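Local structure of alpha-14 giardin (Giardia lamblia, 3CHJ) at residues G11-C23 with N46-L59. The protein may serve as a calcium-regulated structural element of the annexin family, linking the phospholipid bilayer to the underlying axoneme of the parasite. Numbering follows the deposited sequence.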
loop_
_atom_site.group_PDB
_atom_site.type_symbol
_atom_site.label_atom_id
_atom_site.label_comp_id
_atom_site.label_asym_id
_atom_site.label_seq_id
_atom_site.Cartn_x
_atom_site.Cartn_y
_atom_site.Cartn_z
ATOM N N GLY A 11 -28.327 15.671 -1.188
ATOM C CA GLY A 11 -27.112 15.067 -0.559
ATOM C C GLY A 11 -26.525 13.987 -1.447
ATOM O O GLY A 11 -25.843 14.287 -2.431
ATOM N N VAL A 12 -26.809 12.731 -1.106
ATOM C CA VAL A 12 -26.348 11.582 -1.894
ATOM C C VAL A 12 -26.857 11.624 -3.341
ATOM O O VAL A 12 -26.107 11.343 -4.274
ATOM C CB VAL A 12 -26.750 10.239 -1.246
ATOM C CG1 VAL A 12 -26.169 9.073 -2.026
ATOM C CG2 VAL A 12 -26.278 10.187 0.197
ATOM N N THR A 13 -28.134 11.956 -3.521
ATOM C CA THR A 13 -28.724 12.076 -4.860
ATOM C C THR A 13 -27.937 13.074 -5.723
ATOM O O THR A 13 -27.658 12.808 -6.903
ATOM C CB THR A 13 -30.221 12.475 -4.765
ATOM O OG1 THR A 13 -30.892 11.551 -3.906
ATOM C CG2 THR A 13 -30.889 12.424 -6.135
ATOM N N ALA A 14 -27.560 14.197 -5.107
ATOM C CA ALA A 14 -26.739 15.232 -5.736
ATOM C C ALA A 14 -25.346 14.723 -6.142
ATOM O O ALA A 14 -24.852 15.018 -7.241
ATOM C CB ALA A 14 -26.622 16.437 -4.806
ATOM N N VAL A 15 -24.714 13.943 -5.267
ATOM C CA VAL A 15 -23.403 13.373 -5.584
ATOM C C VAL A 15 -23.500 12.349 -6.731
ATOM O O VAL A 15 -22.631 12.316 -7.602
ATOM C CB VAL A 15 -22.687 12.792 -4.331
ATOM C CG1 VAL A 15 -21.345 12.162 -4.713
ATOM C CG2 VAL A 15 -22.467 13.883 -3.309
ATOM N N VAL A 16 -24.567 11.552 -6.744
ATOM C CA VAL A 16 -24.836 10.631 -7.855
ATOM C C VAL A 16 -24.914 11.385 -9.193
ATOM O O VAL A 16 -24.299 10.968 -10.190
ATOM C CB VAL A 16 -26.108 9.778 -7.586
ATOM C CG1 VAL A 16 -26.583 9.041 -8.843
ATOM C CG2 VAL A 16 -25.834 8.778 -6.462
ATOM N N GLN A 17 -25.648 12.501 -9.217
ATOM C CA GLN A 17 -25.773 13.262 -10.464
ATOM C C GLN A 17 -24.428 13.855 -10.893
ATOM O O GLN A 17 -24.138 13.950 -12.090
ATOM C CB GLN A 17 -26.903 14.306 -10.397
ATOM C CG GLN A 17 -26.678 15.504 -9.471
ATOM C CD GLN A 17 -26.069 16.727 -10.175
ATOM O OE1 GLN A 17 -26.686 17.323 -11.068
ATOM N NE2 GLN A 17 -24.870 17.121 -9.749
ATOM N N LYS A 18 -23.585 14.187 -9.915
ATOM C CA LYS A 18 -22.259 14.714 -10.222
ATOM C C LYS A 18 -21.390 13.633 -10.889
ATOM O O LYS A 18 -20.601 13.922 -11.805
ATOM C CB LYS A 18 -21.576 15.233 -8.957
ATOM C CG LYS A 18 -20.328 16.035 -9.247
ATOM C CD LYS A 18 -19.733 16.634 -7.971
ATOM C CE LYS A 18 -18.583 17.569 -8.296
ATOM N NZ LYS A 18 -17.852 17.973 -7.055
ATOM N N VAL A 19 -21.528 12.400 -10.405
ATOM C CA VAL A 19 -20.848 11.239 -10.985
ATOM C C VAL A 19 -21.309 11.000 -12.433
ATOM O O VAL A 19 -20.486 10.867 -13.343
ATOM C CB VAL A 19 -21.050 9.967 -10.110
ATOM C CG1 VAL A 19 -20.548 8.711 -10.819
ATOM C CG2 VAL A 19 -20.340 10.150 -8.754
ATOM N N VAL A 20 -22.623 10.989 -12.638
ATOM C CA VAL A 20 -23.192 10.895 -13.983
ATOM C C VAL A 20 -22.612 11.966 -14.924
ATOM O O VAL A 20 -22.094 11.653 -15.986
ATOM C CB VAL A 20 -24.729 10.998 -13.928
ATOM C CG1 VAL A 20 -25.306 11.171 -15.333
ATOM C CG2 VAL A 20 -25.301 9.756 -13.272
ATOM N N GLU A 21 -22.665 13.220 -14.505
ATOM C CA GLU A 21 -22.196 14.311 -15.350
ATOM C C GLU A 21 -20.699 14.230 -15.642
ATOM O O GLU A 21 -20.248 14.550 -16.741
ATOM C CB GLU A 21 -22.593 15.650 -14.739
ATOM C CG GLU A 21 -24.122 15.859 -14.781
ATOM C CD GLU A 21 -24.579 17.178 -14.197
ATOM O OE1 GLU A 21 -23.727 18.052 -13.909
ATOM O OE2 GLU A 21 -25.810 17.354 -14.033
ATOM N N ALA A 22 -19.936 13.763 -14.660
ATOM C CA ALA A 22 -18.496 13.615 -14.817
ATOM C C ALA A 22 -18.115 12.663 -15.940
ATOM O O ALA A 22 -17.084 12.835 -16.577
ATOM C CB ALA A 22 -17.864 13.156 -13.490
ATOM N N CYS A 23 -18.954 11.653 -16.166
ATOM C CA CYS A 23 -18.688 10.635 -17.179
ATOM C C CYS A 23 -19.240 11.001 -18.558
ATOM O O CYS A 23 -18.862 10.390 -19.569
ATOM C CB CYS A 23 -19.304 9.321 -16.738
ATOM S SG CYS A 23 -18.476 8.599 -15.289
ATOM N N ASN A 46 -21.810 4.279 0.260
ATOM C CA ASN A 46 -23.256 4.493 0.267
ATOM C C ASN A 46 -23.729 5.083 -1.051
ATOM O O ASN A 46 -24.734 4.634 -1.617
ATOM C CB ASN A 46 -23.703 5.386 1.425
ATOM C CG ASN A 46 -25.222 5.581 1.439
ATOM O OD1 ASN A 46 -25.714 6.705 1.336
ATOM N ND2 ASN A 46 -25.965 4.471 1.507
ATOM N N MET A 47 -22.987 6.078 -1.537
ATOM C CA MET A 47 -23.280 6.719 -2.813
ATOM C C MET A 47 -23.235 5.713 -3.966
ATOM O O MET A 47 -24.102 5.733 -4.845
ATOM C CB MET A 47 -22.315 7.887 -3.047
ATOM C CG MET A 47 -22.575 8.698 -4.312
ATOM S SD MET A 47 -21.804 7.944 -5.740
ATOM C CE MET A 47 -20.061 8.044 -5.280
ATOM N N GLN A 48 -22.234 4.834 -3.973
ATOM C CA GLN A 48 -22.164 3.794 -5.002
ATOM C C GLN A 48 -23.395 2.870 -5.000
ATOM O O GLN A 48 -23.958 2.545 -6.062
ATOM C CB GLN A 48 -20.876 2.973 -4.869
ATOM C CG GLN A 48 -20.856 1.751 -5.780
ATOM C CD GLN A 48 -19.468 1.292 -6.125
ATOM O OE1 GLN A 48 -18.482 1.935 -5.766
ATOM N NE2 GLN A 48 -19.375 0.178 -6.846
ATOM N N ARG A 49 -23.811 2.460 -3.807
ATOM C CA ARG A 49 -24.995 1.628 -3.653
ATOM C C ARG A 49 -26.232 2.378 -4.150
ATOM O O ARG A 49 -27.080 1.812 -4.839
ATOM C CB ARG A 49 -25.158 1.208 -2.190
ATOM C CG ARG A 49 -24.226 0.079 -1.752
ATOM C CD ARG A 49 -24.122 0.045 -0.228
ATOM N NE ARG A 49 -23.323 -1.075 0.263
ATOM C CZ ARG A 49 -23.183 -1.375 1.555
ATOM N NH1 ARG A 49 -23.791 -0.637 2.476
ATOM N NH2 ARG A 49 -22.446 -2.419 1.916
ATOM N N THR A 50 -26.307 3.663 -3.835
ATOM C CA THR A 50 -27.456 4.506 -4.194
ATOM C C THR A 50 -27.509 4.783 -5.706
ATOM O O THR A 50 -28.591 4.945 -6.277
ATOM C CB THR A 50 -27.429 5.821 -3.380
ATOM O OG1 THR A 50 -27.475 5.504 -1.984
ATOM C CG2 THR A 50 -28.617 6.728 -3.712
ATOM N N PHE A 51 -26.333 4.827 -6.337
ATOM C CA PHE A 51 -26.212 5.025 -7.788
ATOM C C PHE A 51 -27.096 4.058 -8.575
ATOM O O PHE A 51 -27.821 4.467 -9.490
ATOM C CB PHE A 51 -24.750 4.855 -8.221
ATOM C CG PHE A 51 -24.482 5.261 -9.652
ATOM C CD1 PHE A 51 -24.067 6.555 -9.950
ATOM C CD2 PHE A 51 -24.630 4.348 -10.692
ATOM C CE1 PHE A 51 -23.813 6.940 -11.264
ATOM C CE2 PHE A 51 -24.387 4.728 -12.018
ATOM C CZ PHE A 51 -23.977 6.023 -12.297
ATOM N N GLN A 52 -27.013 2.777 -8.222
ATOM C CA GLN A 52 -27.824 1.739 -8.844
ATOM C C GLN A 52 -29.318 2.005 -8.642
ATOM O O GLN A 52 -30.095 1.919 -9.586
ATOM C CB GLN A 52 -27.428 0.353 -8.306
ATOM C CG GLN A 52 -28.506 -0.743 -8.448
ATOM C CD GLN A 52 -28.928 -0.995 -9.890
ATOM O OE1 GLN A 52 -28.153 -0.786 -10.825
ATOM N NE2 GLN A 52 -30.165 -1.451 -10.072
ATOM N N ALA A 53 -29.703 2.334 -7.410
ATOM C CA ALA A 53 -31.106 2.583 -7.080
ATOM C C ALA A 53 -31.679 3.740 -7.908
ATOM O O ALA A 53 -32.792 3.643 -8.436
ATOM C CB ALA A 53 -31.264 2.848 -5.581
ATOM N N ILE A 54 -30.896 4.813 -8.031
ATOM C CA ILE A 54 -31.293 6.030 -8.752
ATOM C C ILE A 54 -31.274 5.881 -10.285
ATOM O O ILE A 54 -32.227 6.282 -10.959
ATOM C CB ILE A 54 -30.448 7.258 -8.296
ATOM C CG1 ILE A 54 -30.840 7.667 -6.874
ATOM C CG2 ILE A 54 -30.604 8.453 -9.260
ATOM C CD1 ILE A 54 -30.051 8.824 -6.320
ATOM N N THR A 55 -30.207 5.295 -10.823
ATOM C CA THR A 55 -29.998 5.232 -12.276
ATOM C C THR A 55 -30.454 3.909 -12.896
ATOM O O THR A 55 -30.626 3.819 -14.114
ATOM C CB THR A 55 -28.507 5.447 -12.657
ATOM O OG1 THR A 55 -27.744 4.319 -12.216
ATOM C CG2 THR A 55 -27.945 6.737 -12.045
ATOM N N GLY A 56 -30.621 2.877 -12.071
ATOM C CA GLY A 56 -30.982 1.549 -12.573
ATOM C C GLY A 56 -29.804 0.822 -13.209
ATOM O O GLY A 56 -29.952 -0.294 -13.711
ATOM N N THR A 57 -28.633 1.459 -13.181
ATOM C CA THR A 57 -27.404 0.893 -13.731
ATOM C C THR A 57 -26.368 0.822 -12.621
ATOM O O THR A 57 -26.240 1.756 -11.822
ATOM C CB THR A 57 -26.841 1.767 -14.880
ATOM O OG1 THR A 57 -27.838 1.925 -15.897
ATOM C CG2 THR A 57 -25.603 1.131 -15.503
ATOM N N PHE A 58 -25.633 -0.283 -12.582
ATOM C CA PHE A 58 -24.537 -0.422 -11.641
ATOM C C PHE A 58 -23.387 0.507 -12.010
ATOM O O PHE A 58 -23.115 0.741 -13.193
ATOM C CB PHE A 58 -24.077 -1.874 -11.538
ATOM C CG PHE A 58 -24.993 -2.725 -10.703
ATOM C CD1 PHE A 58 -24.853 -2.770 -9.315
ATOM C CD2 PHE A 58 -26.020 -3.452 -11.299
ATOM C CE1 PHE A 58 -25.715 -3.551 -8.532
ATOM C CE2 PHE A 58 -26.892 -4.235 -10.525
ATOM C CZ PHE A 58 -26.735 -4.280 -9.140
ATOM N N LEU A 59 -22.727 1.043 -10.988
ATOM C CA LEU A 59 -21.679 2.028 -11.219
ATOM C C LEU A 59 -20.587 1.489 -12.135
ATOM O O LEU A 59 -20.141 2.194 -13.048
ATOM C CB LEU A 59 -21.087 2.518 -9.894
ATOM C CG LEU A 59 -20.016 3.610 -10.030
ATOM C CD1 LEU A 59 -20.551 4.856 -10.722
ATOM C CD2 LEU A 59 -19.445 3.945 -8.658
#
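Val16 and Met47 interlock as reciprocal knobs: Val16 sits among Met47, Thr50, Phe51 and Ile54, while Met47 enters the hole formed by Val12, Val15, Val16 and Val19. Helices 12-23 and 46-55 thus mesh although they cross steeply, at -78°, with axes 9.4 Å apart, and no hydrogen bond joins them. The Met47 chain starts with CG anti to the backbone N (chi1 -176°), then bends twice; CG lies 3.7 Å from Val15 CG1, and SD turns along helix 12-23, toward its C-terminal end, to Val19 CG2, 4.0 Å away. The branches of Val16 part: CG2 meets Met47 CG, whereas CG1 lies 3.7 Å from Phe51 CD1. Val19 CG1 and Val20 CG2 approach Phe51 CE1 obliquely. Leu59 CD1 sits 3.8 Å above the ring plane, over its centre, and Thr55 CG2 lies over the centre of the opposite face, holding it between two methyls. Thr55 OG1 donates to Phe51 O and accepts from Thr57 N (3.1 Å); the second bond makes an ST turn, where the helix ends before Gly56. At the start of helix 12-23, Val12 CG1 packs 3.7 Å from Thr50 CB, and the more exposed Thr13 meets Ile54 CD1. The contact lies at one end of the elongated, all-helical annexin fold: helix 31-38 packs on Val19 through Leu32 and Ile35, Tyr79 touches Met47 and Leu59, and Phe62 of helix 59-64 meets the Phe51 ring.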